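Local coordinates for protein glycerol dehydrogenase (Bacillus coagulans, PDB 6CSJ) that catalyses polyol oxidation as a glycerol dehydrogenase and, as this double mutant, has acquired D-lactate dehydrogenase activity, at residues 306-309 against 310-313; 211-214 against 215-218; 44-47 against 48-52. The protein carries 2 engineered substitutions. All coordinates share one frame; numbering follows the deposited sequence.

Along the chain the order is contact 3, contact 2, contact 1. Contact 3 lies on helix 38-51, which joins two strands of the parallel sheet; in this family that part of the fold probably binds the nicotinamide cofactor. Contacts 1 and 2 belong to the mainly helical part that follows. Contact 2 sits within helix 197-221, and contact 1 in the loop between helices 290-303 and 319-329. Their centres are about 21 Å apart. Helix 290-303 touches both, through Lys218 and Val307. The centre of contact 3 is about 32 Å from that of contact 2 and about 41 Å from that of contact 1. None of the three touch: one belongs to the sheet-bearing part, two to the helical part.

Contact 1 of 3, residues 306-309 against 310-313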
loop_
_atom_site.group_PDB
_atom_site.type_symbol
_atom_site.label_atom_id
_atom_site.label_comp_id
_atom_site.label_asym_id
_atom_site.label_seq_id
_atom_site.Cartn_x
_atom_site.Cartn_y
_atom_site.Cartn_z
ATOM N N PRO A 306 9.030 12.014 5.917
ATOM C CA PRO A 306 9.638 13.181 5.267
ATOM C C PRO A 306 8.643 14.314 4.966
ATOM O O PRO A 306 7.513 14.052 4.546
ATOM C CB PRO A 306 10.204 12.590 3.969
ATOM C CG PRO A 306 9.331 11.427 3.682
ATOM C CD PRO A 306 8.985 10.848 5.013
ATOM N N VAL A 307 9.069 15.558 5.214
ATOM C CA VAL A 307 8.306 16.770 4.843
ATOM C C VAL A 307 9.099 17.749 3.944
ATOM O O VAL A 307 8.659 18.870 3.713
ATOM C CB VAL A 307 7.781 17.515 6.091
ATOM C CG1 VAL A 307 6.857 16.617 6.889
ATOM C CG2 VAL A 307 8.924 18.036 6.974
ATOM N N THR A 308 10.258 17.324 3.446
ATOM C CA THR A 308 11.035 18.094 2.482
ATOM C C THR A 308 11.622 17.146 1.437
ATOM O O THR A 308 11.639 15.927 1.627
ATOM C CB THR A 308 12.193 18.854 3.160
ATOM O OG1 THR A 308 13.160 17.921 3.664
ATOM C CG2 THR A 308 11.695 19.721 4.292
ATOM N N LEU A 309 12.106 17.729 0.344
ATOM C CA LEU A 309 12.882 16.992 -0.655
ATOM C C LEU A 309 14.200 16.494 -0.068
ATOM O O LEU A 309 14.646 15.398 -0.397
ATOM C CB LEU A 309 13.123 17.856 -1.899
ATOM C CG LEU A 309 11.858 18.132 -2.711
ATOM C CD1 LEU A 309 12.116 19.244 -3.721
ATOM C CD2 LEU A 309 11.357 16.867 -3.406
ATOM N N GLY A 310 14.805 17.291 0.810
ATOM C CA GLY A 310 15.962 16.866 1.607
ATOM C C GLY A 310 15.735 15.564 2.353
ATOM O O GLY A 310 16.571 14.664 2.290
ATOM N N ASP A 311 14.588 15.443 3.024
ATOM C CA ASP A 311 14.239 14.213 3.758
ATOM C C ASP A 311 14.124 12.978 2.839
ATOM O O ASP A 311 14.237 11.847 3.313
ATOM C CB ASP A 311 12.926 14.372 4.547
ATOM C CG ASP A 311 13.006 15.409 5.668
ATOM O OD1 ASP A 311 14.123 15.842 6.041
ATOM O OD2 ASP A 311 11.933 15.788 6.192
ATOM N N LEU A 312 13.871 13.197 1.545
ATOM C CA LEU A 312 13.894 12.140 0.529
ATOM C C LEU A 312 15.274 11.894 -0.107
ATOM O O LEU A 312 15.366 11.110 -1.045
ATOM C CB LEU A 312 12.894 12.454 -0.587
ATOM C CG LEU A 312 11.451 12.727 -0.188
ATOM C CD1 LEU A 312 10.651 13.021 -1.457
ATOM C CD2 LEU A 312 10.847 11.552 0.573
ATOM N N GLY A 313 16.324 12.557 0.388
ATOM C CA GLY A 313 17.691 12.395 -0.118
ATOM C C GLY A 313 18.167 13.418 -1.141
ATOM O O GLY A 313 19.320 13.353 -1.589
#
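Pro306 packs against Asp311 and Leu312, five and six residues further on. Its CB comes within 3.3 Å of Asp311 CB. Its CG lies 3.5 Å from Leu312 CD2, and the two side chains meet at about a right angle. Glu273 of helix 271-285 also touches Pro306. At Val307 the backbone is held by a carboxylate: Val307 N donates to Asp311 OD2 over 3.0 Å, nearly straight at 167°. OD2 receives it on the anti lone pair, away from OD1. The other oxygen, OD1, makes a salt bridge with Lys363 of helix 345-365. At Thr308 the side chain is the acceptor: OG1 takes a hydrogen bond from Asp311 N at 2.9 Å. A chi1 of 67° sets OG1 between its own N and carbonyl carbon, from where it meets the backbone of Asp311. Asp311 is therefore tied at both its backbone N and its carboxylate. With an alanine at this place, Val307 N would probably lose the OD2 acceptor and Lys363 its charged mate on OD1. Leu309 closes the turn. Its O takes a weak bond from Leu312 N at 3.0 Å, bent to 129°. Its CD2 lies 4.4 Å from Leu312 CD1, and both leucines pack on Phe277 and Leu260. One residue further on, Gly313 N bonds to Gly310 O at 2.8 Å. The backbone angles of Gly310, Asp311 and Leu312 make this a pair of overlapping type I beta turns. It is a compact interhelical loop of the helical part of the enzyme, joining helix 290-303 to helix 319-329.

Contact 2 of 3, residues 211-214 against 215-218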
loop_
_atom_site.group_PDB
_atom_site.type_symbol
_atom_site.label_atom_id
_atom_site.label_comp_id
_atom_site.label_asym_id
_atom_site.label_seq_id
_atom_site.Cartn_x
_atom_site.Cartn_y
_atom_site.Cartn_z
ATOM N N ILE A 211 -3.512 10.229 12.944
ATOM C CA ILE A 211 -3.256 11.380 13.825
ATOM C C ILE A 211 -3.333 10.970 15.310
ATOM O O ILE A 211 -2.427 11.274 16.082
ATOM C CB ILE A 211 -4.227 12.578 13.525
ATOM C CG1 ILE A 211 -4.072 13.084 12.080
ATOM C CG2 ILE A 211 -4.035 13.732 14.509
ATOM C CD1 ILE A 211 -2.656 13.418 11.651
ATOM N N LEU A 212 -4.387 10.249 15.684
ATOM C CA LEU A 212 -4.583 9.825 17.080
ATOM C C LEU A 212 -3.638 8.716 17.566
ATOM O O LEU A 212 -3.246 8.715 18.736
ATOM C CB LEU A 212 -6.052 9.396 17.297
ATOM C CG LEU A 212 -7.108 10.517 17.141
ATOM C CD1 LEU A 212 -8.529 9.963 17.097
ATOM C CD2 LEU A 212 -6.979 11.560 18.262
ATOM N N GLU A 213 -3.283 7.784 16.673
ATOM C CA GLU A 213 -2.640 6.518 17.060
ATOM C C GLU A 213 -1.216 6.292 16.556
ATOM O O GLU A 213 -0.525 5.421 17.086
ATOM C CB GLU A 213 -3.491 5.337 16.587
ATOM C CG GLU A 213 -4.952 5.357 17.039
ATOM C CD GLU A 213 -5.116 5.020 18.500
ATOM O OE1 GLU A 213 -4.637 3.944 18.918
ATOM O OE2 GLU A 213 -5.720 5.820 19.234
ATOM N N GLY A 214 -0.773 7.041 15.545
ATOM C CA GLY A 214 0.496 6.744 14.877
ATOM C C GLY A 214 1.713 6.725 15.780
ATOM O O GLY A 214 2.529 5.796 15.717
ATOM N N LEU A 215 1.828 7.755 16.617
ATOM C CA LEU A 215 2.962 7.906 17.534
ATOM C C LEU A 215 2.967 6.782 18.575
ATOM O O LEU A 215 3.997 6.147 18.781
ATOM C CB LEU A 215 2.944 9.277 18.229
ATOM C CG LEU A 215 4.046 9.525 19.282
ATOM C CD1 LEU A 215 5.435 9.425 18.677
ATOM C CD2 LEU A 215 3.851 10.848 20.002
ATOM N N LYS A 216 1.820 6.542 19.215
ATOM C CA LYS A 216 1.689 5.447 20.181
ATOM C C LYS A 216 2.056 4.091 19.574
ATOM O O LYS A 216 2.695 3.259 20.236
ATOM C CB LYS A 216 0.262 5.371 20.731
ATOM C CG LYS A 216 -0.109 6.481 21.689
ATOM C CD LYS A 216 -1.447 6.202 22.352
ATOM C CE LYS A 216 -2.627 6.470 21.423
ATOM N NZ LYS A 216 -3.899 5.930 21.975
ATOM N N ALA A 217 1.635 3.883 18.325
ATOM C CA ALA A 217 1.951 2.670 17.589
ATOM C C ALA A 217 3.430 2.590 17.270
ATOM O O ALA A 217 4.024 1.541 17.458
ATOM C CB ALA A 217 1.137 2.585 16.310
ATOM N N LYS A 218 4.026 3.684 16.802
ATOM C CA LYS A 218 5.471 3.692 16.529
ATOM C C LYS A 218 6.310 3.328 17.764
ATOM O O LYS A 218 7.214 2.517 17.671
ATOM C CB LYS A 218 5.950 5.043 15.985
ATOM C CG LYS A 218 7.446 5.038 15.684
ATOM C CD LYS A 218 7.969 6.351 15.129
ATOM C CE LYS A 218 9.499 6.281 15.090
ATOM N NZ LYS A 218 10.128 7.242 14.142
HETATM O O HOH W 1 -0.589 8.419 18.975
HETATM O O HOH W 2 -4.982 8.796 20.702
#
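Glu213 and Lys216 face each other across a water-inserted kink in helix 197-221. The N atoms of Leu215 and Lys216 have no bond to the preceding turn. Water 1 fills one of the missing links. It donates to Leu212 O at 2.7 Å and accepts from Lys216 N at 3.1 Å. Leu212 O also receives water 2, at 2.6 Å, so two waters grip this carbonyl oxygen. Water 2 in turn accepts a weak bond from Lys216 NZ. The lysine chain runs back toward the earlier turn, with a bend at chi3 (-76°) that brings its end round to Leu212 and Glu213. Its CE passes 3.6 Å from Leu212 O. Its NZ forms a salt bridge to Glu213 OE2 at 3.3 Å, a weak hydrogen bond, and the two side chains meet at a slant. The side chain of Glu213 also touches Ala229 and Lys232 of helix 228-248.

Regular helix bonding resumes just beyond. Ala217 N donates to Glu213 O at 2.9 Å. Lys218 N donates to Gly214 O at 2.8 Å. Ala217 touches Ile233 of helix 228-248. Lys218 is extended, and its NZ bonds to Val303 O at the end of helix 290-303. A hydrated helix kink of this kind keeps the chain helical, with water standing in for a lost i to i+4 bond and an i to i+3 salt bridge spanning it.

Contact 3 of 3, residues 44-47 against 48-52; sequences VGKT and VEESY
Val44 and Val48 lie on the buried side of helix 38-51, the helix of a beta-alpha-beta unit with strands 32-36 and 59-63. The tight part is this inner side. Val48 CG2 rests 3.4 Å from Val44 O and 4.2 Å from Val44 CG2, with the two valines slanted against each other. A chi1 of 170° puts Val48 CG2 beside its own backbone N, on the side of the preceding turn. Val48 also touches Ile34 and Met61 on strands 32-36 and 59-63, and Leu21 of helix 21-28. Val44 and Thr47 touch Leu18 in the loop before helix 21-28.

The outer side is looser. Lys46 and Glu50 reach out to each other, NZ to OE2, in a long salt bridge of 3.6 Å that is exposed to solvent. Lys46 bends only at its last torsion to bring NZ round. Near its root, Glu50 CG lies 3.3 Å from Lys46 O, and Glu49 CG sits in the same way 3.2 Å from Gly45 O.

Val48 N, Glu49 N and Glu50 N donate to the oxygens of Val44, Gly45 and Lys46, each four residues back. The Ser51 N to Thr47 O bond is more bent, 3.0 Å with 141° at the hydrogen.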
loop_
_atom_site.group_PDB
_atom_site.type_symbol
_atom_site.label_atom_id
_atom_site.label_comp_id
_atom_site.label_asym_id
_atom_site.label_seq_id
_atom_site.Cartn_x
_atom_site.Cartn_y
_atom_site.Cartn_z
ATOM N N VAL A 44 8.332 -17.958 8.796
ATOM C CA VAL A 44 6.995 -18.473 9.173
ATOM C C VAL A 44 6.720 -19.939 8.788
ATOM O O VAL A 44 5.616 -20.450 9.039
ATOM C CB VAL A 44 5.864 -17.592 8.568
ATOM C CG1 VAL A 44 6.115 -16.119 8.863
ATOM C CG2 VAL A 44 5.698 -17.837 7.068
ATOM N N GLY A 45 7.699 -20.604 8.172
ATOM C CA GLY A 45 7.506 -21.955 7.643
ATOM C C GLY A 45 7.056 -22.948 8.686
ATOM O O GLY A 45 6.159 -23.748 8.420
ATOM N N LYS A 46 7.662 -22.883 9.877
ATOM C CA LYS A 46 7.308 -23.774 10.981
ATOM C C LYS A 46 5.874 -23.555 11.455
ATOM O O LYS A 46 5.157 -24.521 11.704
ATOM C CB LYS A 46 8.285 -23.629 12.162
ATOM C CG LYS A 46 8.402 -24.886 13.019
ATOM C CD LYS A 46 9.671 -24.911 13.867
ATOM C CE LYS A 46 9.905 -26.287 14.486
ATOM N NZ LYS A 46 8.929 -26.587 15.571
ATOM N N THR A 47 5.461 -22.295 11.574
ATOM C CA THR A 47 4.092 -21.950 12.004
ATOM C C THR A 47 3.047 -22.477 11.030
ATOM O O THR A 47 2.025 -23.025 11.446
ATOM C CB THR A 47 3.910 -20.422 12.141
ATOM O OG1 THR A 47 4.910 -19.898 13.016
ATOM C CG2 THR A 47 2.522 -20.068 12.678
ATOM N N VAL A 48 3.321 -22.317 9.735
ATOM C CA VAL A 48 2.411 -22.771 8.678
ATOM C C VAL A 48 2.301 -24.302 8.693
ATOM O O VAL A 48 1.198 -24.848 8.747
ATOM C CB VAL A 48 2.861 -22.242 7.291
ATOM C CG1 VAL A 48 2.070 -22.891 6.159
ATOM C CG2 VAL A 48 2.717 -20.726 7.238
ATOM N N GLU A 49 3.450 -24.971 8.672
ATOM C CA GLU A 49 3.534 -26.437 8.793
ATOM C C GLU A 49 2.748 -26.960 10.012
ATOM O O GLU A 49 1.948 -27.888 9.884
ATOM C CB GLU A 49 5.015 -26.887 8.843
ATOM C CG GLU A 49 5.737 -26.817 7.491
ATOM C CD GLU A 49 7.233 -27.130 7.551
ATOM O OE1 GLU A 49 7.718 -27.690 8.565
ATOM O OE2 GLU A 49 7.920 -26.773 6.572
ATOM N N GLU A 50 2.965 -26.343 11.170
ATOM C CA GLU A 50 2.253 -26.728 12.403
ATOM C C GLU A 50 0.744 -26.473 12.351
ATOM O O GLU A 50 -0.004 -27.149 13.004
ATOM C CB GLU A 50 2.883 -26.066 13.645
ATOM C CG GLU A 50 4.222 -26.719 14.013
ATOM C CD GLU A 50 4.891 -26.142 15.241
ATOM O OE1 GLU A 50 4.847 -24.912 15.434
ATOM O OE2 GLU A 50 5.414 -26.950 16.045
ATOM N N SER A 51 0.319 -25.458 11.595
ATOM C CA SER A 51 -1.113 -25.179 11.373
ATOM C C SER A 51 -1.848 -26.306 10.680
ATOM O O SER A 51 -3.033 -26.519 10.932
ATOM C CB SER A 51 -1.312 -23.885 10.579
ATOM O OG SER A 51 -2.662 -23.726 10.176
ATOM N N TYR A 52 -1.150 -27.032 9.798
ATOM C CA TYR A 52 -1.738 -28.153 9.043
ATOM C C TYR A 52 -1.558 -29.546 9.706
ATOM O O TYR A 52 -1.814 -30.550 9.062
ATOM C CB TYR A 52 -1.198 -28.137 7.599
ATOM C CG TYR A 52 -1.732 -26.993 6.764
ATOM C CD1 TYR A 52 -2.953 -27.108 6.095
ATOM C CD2 TYR A 52 -1.031 -25.797 6.644
ATOM C CE1 TYR A 52 -3.460 -26.062 5.334
ATOM C CE2 TYR A 52 -1.523 -24.739 5.882
ATOM C CZ TYR A 52 -2.741 -24.878 5.234
ATOM O OH TYR A 52 -3.239 -23.840 4.482
#